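Local structure of 3-phytase (Klebsiella pneumoniae, 2WNH) at residues W189-E192 with K198-I201; E364-G369 with V375-P380. The protein is a histidine acid phosphatase that probably hydrolyses phytate (inositol hexakisphosphate) at the 3-phosphate and may act on sugar phosphates. The protein carries 3 engineered substitutions. All coordinates share one frame; numbering follows the deposited sequence.

In the fold
Along the chain the two contacts lie in series, neither nested nor crossed: contact 1 is complete well before contact 2 begins. Contact 1 closes the short loop of a two-stranded hairpin, strand 191-193 with strand 199-201, which rests on helices 143-154, 157-163 and 204-219. Contact 2 closes the loop after strand 361-364 onto strand 376-380, the second strand of the hairpin 371-373/376-380, just ahead of helix 381-388; all three strands belong to the large mixed sheet. The centres of contact 1 and contact 2 are about 37 Å apart. Between the nearest atoms of contact 1 and contact 2 there are about 25 Å, so they do not touch and belong to separate parts of the fold.

Contact 1 (W189-E192 with K198-I201); sequences WRVE and KTTI
E192 and T200 face each other as the hydrogen-bonded pair of two antiparallel strands, each using its backbone N-H and C=O on the other. E192 N donates to T200 O at 2.8 Å. The return bond, T200 N to E192 O, is 3.0 Å long and more bent. E192 O is also approached by the CA-H of T199, and R190 O by that of I201, so both carbonyls meet a CA-H of the facing strand. This is a short antiparallel beta hairpin, 191-193 with 199-201, and its next pair, V191 with I201, is non-hydrogen-bonded. The side chains of E192 and T200 share one face of it. With OG1 set between the backbone N and carbonyl carbon (chi1 58°), T200 reaches a water 2.6 Å from OG1, and this water donates to E192 OE1. The other carboxylate oxygen, OE2, forms a salt bridge with R190 NH1 at 2.9 Å; OE2 lies in the plane of the guanidinium, whereas NH1 comes from above the plane of the carboxylate. Each carboxylate oxygen thus has its own partner. On the opposite face V191 branches both ways: CG2 lies 3.9 Å from I201 CD1, while CG1 presses on T199 CG2 at 3.5 Å, tighter than usual carbon contact. T199 OG1 pairs with OE1 of Q146, an acceptor, and with NE2 of Q193, a donor. I201 CG2 touches W189 CB at 4.0 Å, and L157 of helix 157-163 packs against W189, V191 and I201.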
ATOM      1  N   TRP B 189      37.804  -4.906 -44.502  1.00 33.98           N
ATOM      2  CA  TRP B 189      37.973  -5.239 -43.083  1.00 32.65           C
ATOM      3  C   TRP B 189      39.412  -5.639 -42.806  1.00 33.10           C
ATOM      4  O   TRP B 189      39.891  -6.658 -43.321  1.00 33.38           O
ATOM      5  CB  TRP B 189      37.049  -6.388 -42.691  1.00 30.54           C
ATOM      6  CG  TRP B 189      35.574  -6.040 -42.675  1.00 29.80           C
ATOM      7  CD1 TRP B 189      34.981  -4.893 -43.141  1.00 28.31           C
ATOM      8  CD2 TRP B 189      34.512  -6.875 -42.196  1.00 27.65           C
ATOM      9  NE1 TRP B 189      33.617  -4.962 -42.965  1.00 25.57           N
ATOM     10  CE2 TRP B 189      33.303  -6.168 -42.389  1.00 27.20           C
ATOM     11  CE3 TRP B 189      34.465  -8.147 -41.611  1.00 25.95           C
ATOM     12  CZ2 TRP B 189      32.054  -6.698 -42.017  1.00 26.47           C
ATOM     13  CZ3 TRP B 189      33.223  -8.674 -41.242  1.00 26.99           C
ATOM     14  CH2 TRP B 189      32.038  -7.951 -41.458  1.00 27.44           C
ATOM     15  N   ARG B 190      40.089  -4.841 -41.991  1.00 33.13           N
ATOM     16  CA  ARG B 190      41.472  -5.130 -41.607  1.00 33.53           C
ATOM     17  C   ARG B 190      41.717  -4.843 -40.136  1.00 31.87           C
ATOM     18  O   ARG B 190      41.044  -4.007 -39.532  1.00 30.44           O
ATOM     19  CB  ARG B 190      42.449  -4.322 -42.464  1.00 35.10           C
ATOM     20  CG  ARG B 190      42.522  -2.840 -42.123  1.00 40.90           C
ATOM     21  CD  ARG B 190      43.263  -2.044 -43.210  1.00 48.88           C
ATOM     22  NE  ARG B 190      42.405  -1.761 -44.360  1.00 53.39           N
ATOM     23  CZ  ARG B 190      41.495  -0.784 -44.408  1.00 55.82           C
ATOM     24  NH1 ARG B 190      41.302   0.023 -43.368  1.00 55.12           N
ATOM     25  NH2 ARG B 190      40.769  -0.613 -45.504  1.00 56.00           N
ATOM     26  N   VAL B 191      42.700  -5.531 -39.568  1.00 30.78           N
ATOM     27  CA  VAL B 191      43.081  -5.301 -38.183  1.00 29.92           C
ATOM     28  C   VAL B 191      43.894  -4.014 -38.070  1.00 31.51           C
ATOM     29  O   VAL B 191      44.914  -3.844 -38.746  1.00 32.27           O
ATOM     30  CB  VAL B 191      43.840  -6.512 -37.605  1.00 29.37           C
ATOM     31  CG1 VAL B 191      44.016  -6.366 -36.109  1.00 27.60           C
ATOM     32  CG2 VAL B 191      43.088  -7.796 -37.929  1.00 27.25           C
ATOM     33  N   GLU B 192      43.421  -3.099 -37.229  1.00 31.75           N
ATOM     34  CA  GLU B 192      44.073  -1.814 -37.016  1.00 33.07           C
ATOM     35  C   GLU B 192      44.396  -1.592 -35.538  1.00 32.91           C
ATOM     36  O   GLU B 192      43.731  -2.157 -34.677  1.00 31.87           O
ATOM     37  CB  GLU B 192      43.171  -0.694 -37.535  1.00 33.65           C
ATOM     38  CG  GLU B 192      42.807  -0.867 -39.000  1.00 37.25           C
ATOM     39  CD  GLU B 192      42.105   0.339 -39.583  1.00 40.17           C
ATOM     40  OE1 GLU B 192      41.266   0.943 -38.878  1.00 39.03           O
ATOM     41  OE2 GLU B 192      42.387   0.668 -40.756  1.00 41.96           O
ATOM     42  N   LYS B 198      44.888   0.127 -28.846  1.00 39.82           N
ATOM     43  CA  LYS B 198      43.605  -0.583 -28.982  1.00 37.94           C
ATOM     44  C   LYS B 198      43.471  -1.222 -30.374  1.00 34.98           C
ATOM     45  O   LYS B 198      43.713  -0.571 -31.384  1.00 33.12           O
ATOM     46  CB  LYS B 198      42.412   0.342 -28.706  1.00 39.76           C
ATOM     47  CG  LYS B 198      42.247   0.746 -27.243  1.00 43.86           C
ATOM     48  CD  LYS B 198      40.778   0.764 -26.819  1.00 49.22           C
ATOM     49  CE  LYS B 198      40.294  -0.637 -26.433  1.00 50.40           C
ATOM     50  NZ  LYS B 198      38.944  -0.636 -25.792  1.00 51.35           N
ATOM     51  N   THR B 199      43.083  -2.495 -30.408  1.00 32.27           N
ATOM     52  CA  THR B 199      43.021  -3.256 -31.651  1.00 30.35           C
ATOM     53  C   THR B 199      41.581  -3.443 -32.094  1.00 30.56           C
ATOM     54  O   THR B 199      40.789  -4.091 -31.401  1.00 31.71           O
ATOM     55  CB  THR B 199      43.662  -4.642 -31.476  1.00 30.69           C
ATOM     56  OG1 THR B 199      44.956  -4.500 -30.895  1.00 27.16           O
ATOM     57  CG2 THR B 199      43.788  -5.365 -32.801  1.00 29.11           C
ATOM     58  N   THR B 200      41.244  -2.882 -33.250  1.00 28.84           N
ATOM     59  CA  THR B 200      39.883  -2.968 -33.785  1.00 28.59           C
ATOM     60  C   THR B 200      39.925  -3.466 -35.233  1.00 28.51           C
ATOM     61  O   THR B 200      40.992  -3.466 -35.860  1.00 29.17           O
ATOM     62  CB  THR B 200      39.186  -1.595 -33.728  1.00 27.98           C
ATOM     63  OG1 THR B 200      39.959  -0.650 -34.474  1.00 28.73           O
ATOM     64  CG2 THR B 200      39.064  -1.113 -32.284  1.00 28.03           C
ATOM     65  N   ILE B 201      38.772  -3.890 -35.749  1.00 27.11           N
ATOM     66  CA  ILE B 201      38.628  -4.315 -37.143  1.00 26.40           C
ATOM     67  C   ILE B 201      37.971  -3.177 -37.922  1.00 26.81           C
ATOM     68  O   ILE B 201      36.876  -2.723 -37.575  1.00 24.84           O
ATOM     69  CB  ILE B 201      37.755  -5.592 -37.282  1.00 25.48           C
ATOM     70  CG1 ILE B 201      38.180  -6.711 -36.306  1.00 27.48           C
ATOM     71  CG2 ILE B 201      37.642  -6.039 -38.743  1.00 26.94           C
ATOM     72  CD1 ILE B 201      39.459  -7.421 -36.617  1.00 26.50           C
TER
HETATM   73  O   HOH W   1      39.273  -0.042 -36.859  1.00 39.99           O

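Contact 2 (E364-G369 with V375-P380); sequences EWRQPG and VGTLCP
E364 reaches T377 with its carboxylate, and both oxygens are engaged. From CB the chain sets out with CG anti to the carbonyl carbon (chi1 -58°) and runs extended, bringing CD to 3.4 Å from T377 N. OE2 accepts the backbone N-H of T377 at 2.8 Å, nearly straight (174°), on its syn side but 29° out of the carboxylate plane; the same oxygen touches G376 CA and is salt-bridged to R337. OE1 takes the hydroxyl of T377, although the position of that OG1 is less sure. The methyl of T377, CG2, lies 4.0 Å from both CB and NH1 of R366. A water lies within hydrogen-bonding distance of both W365 O and T377 O, and another links Q367 NE2 to P380 O. C379 SG sits 3.8 Å from W365 CZ3, an oblique sulfur-aromatic contact; the indole also meets F303 edge-to-face and packs on A384. At the far end G369 O touches P380 CD at 3.3 Å. Bonded to C370, C379 belongs to a disulfide-linked beta hairpin, 371-373 with 376-380, in the mixed sheet of this histidine acid phosphatase.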
ATOM      1  N   GLU B 364      21.254 -20.968 -18.228  1.00 17.21           N
ATOM      2  CA  GLU B 364      22.149 -21.409 -17.175  1.00 17.14           C
ATOM      3  C   GLU B 364      23.368 -22.133 -17.730  1.00 19.06           C
ATOM      4  O   GLU B 364      23.261 -22.864 -18.716  1.00 18.88           O
ATOM      5  CB  GLU B 364      21.387 -22.373 -16.249  1.00 18.05           C
ATOM      6  CG  GLU B 364      20.138 -21.797 -15.601  1.00 19.62           C
ATOM      7  CD  GLU B 364      19.450 -22.839 -14.739  1.00 21.82           C
ATOM      8  OE1 GLU B 364      18.940 -23.866 -15.315  1.00 20.87           O
ATOM      9  OE2 GLU B 364      19.433 -22.645 -13.496  1.00 19.62           O
ATOM     10  N   TRP B 365      24.515 -21.925 -17.096  1.00 18.11           N
ATOM     11  CA  TRP B 365      25.735 -22.705 -17.343  1.00 18.46           C
ATOM     12  C   TRP B 365      25.607 -24.068 -16.678  1.00 18.89           C
ATOM     13  O   TRP B 365      24.934 -24.208 -15.644  1.00 18.16           O
ATOM     14  CB  TRP B 365      26.930 -21.946 -16.749  1.00 19.09           C
ATOM     15  CG  TRP B 365      28.240 -22.651 -16.814  1.00 20.36           C
ATOM     16  CD1 TRP B 365      29.147 -22.618 -17.844  1.00 21.09           C
ATOM     17  CD2 TRP B 365      28.834 -23.458 -15.784  1.00 19.44           C
ATOM     18  NE1 TRP B 365      30.256 -23.385 -17.528  1.00 21.00           N
ATOM     19  CE2 TRP B 365      30.089 -23.904 -16.270  1.00 20.09           C
ATOM     20  CE3 TRP B 365      28.421 -23.861 -14.502  1.00 20.17           C
ATOM     21  CZ2 TRP B 365      30.931 -24.717 -15.519  1.00 21.29           C
ATOM     22  CZ3 TRP B 365      29.251 -24.690 -13.777  1.00 18.50           C
ATOM     23  CH2 TRP B 365      30.493 -25.105 -14.279  1.00 21.82           C
ATOM     24  N   ARG B 366      26.261 -25.068 -17.250  1.00 19.47           N
ATOM     25  CA  ARG B 366      26.299 -26.394 -16.644  1.00 20.16           C
ATOM     26  C   ARG B 366      27.544 -27.157 -17.084  1.00 21.14           C
ATOM     27  O   ARG B 366      28.213 -26.786 -18.051  1.00 20.50           O
ATOM     28  CB  ARG B 366      25.044 -27.199 -16.987  1.00 21.94           C
ATOM     29  CG  ARG B 366      24.854 -27.464 -18.478  1.00 24.83           C
ATOM     30  CD  ARG B 366      23.867 -28.619 -18.712  1.00 32.55           C
ATOM     31  NE  ARG B 366      24.376 -29.854 -18.110  1.00 40.02           N
ATOM     32  CZ  ARG B 366      23.824 -30.496 -17.080  1.00 40.12           C
ATOM     33  NH1 ARG B 366      22.693 -30.061 -16.528  1.00 41.11           N
ATOM     34  NH2 ARG B 366      24.402 -31.598 -16.614  1.00 39.87           N
ATOM     35  N   GLN B 367      27.836 -28.218 -16.349  1.00 21.47           N
ATOM     36  CA  GLN B 367      28.883 -29.165 -16.706  1.00 22.37           C
ATOM     37  C   GLN B 367      28.469 -30.500 -16.123  1.00 23.17           C
ATOM     38  O   GLN B 367      27.547 -30.546 -15.306  1.00 22.25           O
ATOM     39  CB  GLN B 367      30.226 -28.700 -16.164  1.00 22.78           C
ATOM     40  CG  GLN B 367      30.376 -28.704 -14.629  1.00 22.38           C
ATOM     41  CD  GLN B 367      31.820 -28.431 -14.220  1.00 24.32           C
ATOM     42  OE1 GLN B 367      32.708 -28.351 -15.073  1.00 24.43           O
ATOM     43  NE2 GLN B 367      32.059 -28.290 -12.920  1.00 23.94           N
ATOM     44  N   PRO B 368      29.097 -31.612 -16.565  1.00 24.69           N
ATOM     45  CA  PRO B 368      28.738 -32.907 -15.959  1.00 23.94           C
ATOM     46  C   PRO B 368      28.747 -32.865 -14.431  1.00 22.45           C
ATOM     47  O   PRO B 368      29.626 -32.227 -13.826  1.00 23.01           O
ATOM     48  CB  PRO B 368      29.842 -33.841 -16.476  1.00 24.96           C
ATOM     49  CG  PRO B 368      30.170 -33.263 -17.842  1.00 26.30           C
ATOM     50  CD  PRO B 368      30.097 -31.763 -17.649  1.00 26.62           C
ATOM     51  N   GLY B 369      27.769 -33.526 -13.808  1.00 21.50           N
ATOM     52  CA  GLY B 369      27.637 -33.490 -12.343  1.00 20.33           C
ATOM     53  C   GLY B 369      26.622 -32.476 -11.833  1.00 21.34           C
ATOM     54  O   GLY B 369      26.209 -32.542 -10.661  1.00 21.72           O
ATOM     55  N   VAL B 375      14.867 -25.002  -8.049  1.00 19.04           N
ATOM     56  CA  VAL B 375      15.403 -23.628  -7.975  1.00 18.92           C
ATOM     57  C   VAL B 375      16.379 -23.326  -9.118  1.00 19.41           C
ATOM     58  O   VAL B 375      16.999 -22.247  -9.160  1.00 19.94           O
ATOM     59  CB  VAL B 375      16.049 -23.338  -6.590  1.00 19.66           C
ATOM     60  CG1 VAL B 375      15.002 -23.509  -5.486  1.00 20.58           C
ATOM     61  CG2 VAL B 375      17.243 -24.254  -6.310  1.00 17.61           C
ATOM     62  N   GLY B 376      16.542 -24.285 -10.036  1.00 18.82           N
ATOM     63  CA  GLY B 376      17.517 -24.106 -11.124  1.00 17.87           C
ATOM     64  C   GLY B 376      18.551 -25.230 -11.226  1.00 17.18           C
ATOM     65  O   GLY B 376      18.461 -26.223 -10.509  1.00 17.10           O
ATOM     66  N   THR B 377      19.530 -25.039 -12.109  1.00 16.86           N
ATOM     67  CA  THR B 377      20.639 -25.997 -12.305  1.00 17.05           C
ATOM     68  C   THR B 377      21.724 -25.734 -11.285  1.00 16.58           C
ATOM     69  O   THR B 377      22.365 -24.670 -11.317  1.00 17.61           O
ATOM     70  CB  THR B 377      21.218 -25.900 -13.757  1.00 16.80           C
ATOM     71  OG1 THR B 377      20.154 -26.113 -14.705  1.00 17.81           O
ATOM     72  CG2 THR B 377      22.333 -26.928 -14.003  1.00 18.22           C
ATOM     73  N   LEU B 378      21.916 -26.698 -10.369  1.00 16.33           N
ATOM     74  CA  LEU B 378      22.874 -26.582  -9.286  1.00 17.29           C
ATOM     75  C   LEU B 378      24.067 -27.510  -9.510  1.00 18.82           C
ATOM     76  O   LEU B 378      23.904 -28.691  -9.812  1.00 18.52           O
ATOM     77  CB  LEU B 378      22.192 -26.879  -7.936  1.00 18.24           C
ATOM     78  CG  LEU B 378      21.571 -25.699  -7.160  1.00 22.56           C
ATOM     79  CD1 LEU B 378      20.929 -24.601  -7.981  1.00 22.49           C
ATOM     80  CD2 LEU B 378      20.611 -26.202  -6.067  1.00 21.44           C
ATOM     81  N   CYS B 379      25.263 -26.945  -9.362  1.00 18.35           N
ATOM     82  CA  CYS B 379      26.524 -27.626  -9.668  1.00 18.94           C
ATOM     83  C   CYS B 379      27.375 -27.766  -8.401  1.00 19.32           C
ATOM     84  O   CYS B 379      27.571 -26.779  -7.680  1.00 19.24           O
ATOM     85  CB  CYS B 379      27.272 -26.804 -10.731  1.00 18.91           C
ATOM     86  SG  CYS B 379      26.287 -26.603 -12.258  0.75 20.09           S
ATOM     87  N   PRO B 380      27.894 -28.981  -8.111  1.00 19.77           N
ATOM     88  CA  PRO B 380      28.763 -29.097  -6.935  1.00 18.77           C
ATOM     89  C   PRO B 380      29.762 -27.948  -6.857  1.00 19.35           C
ATOM     90  O   PRO B 380      30.490 -27.668  -7.821  1.00 18.93           O
ATOM     91  CB  PRO B 380      29.439 -30.464  -7.145  1.00 19.89           C
ATOM     92  CG  PRO B 380      28.353 -31.251  -7.809  1.00 19.59           C
ATOM     93  CD  PRO B 380      27.729 -30.285  -8.786  1.00 20.29           C
TER
HETATM   94  O   HOH W   2      24.092 -23.190 -13.181  1.00 19.73           O
HETATM   95  O   HOH W   3      30.184 -28.565 -10.663  1.00 22.25           O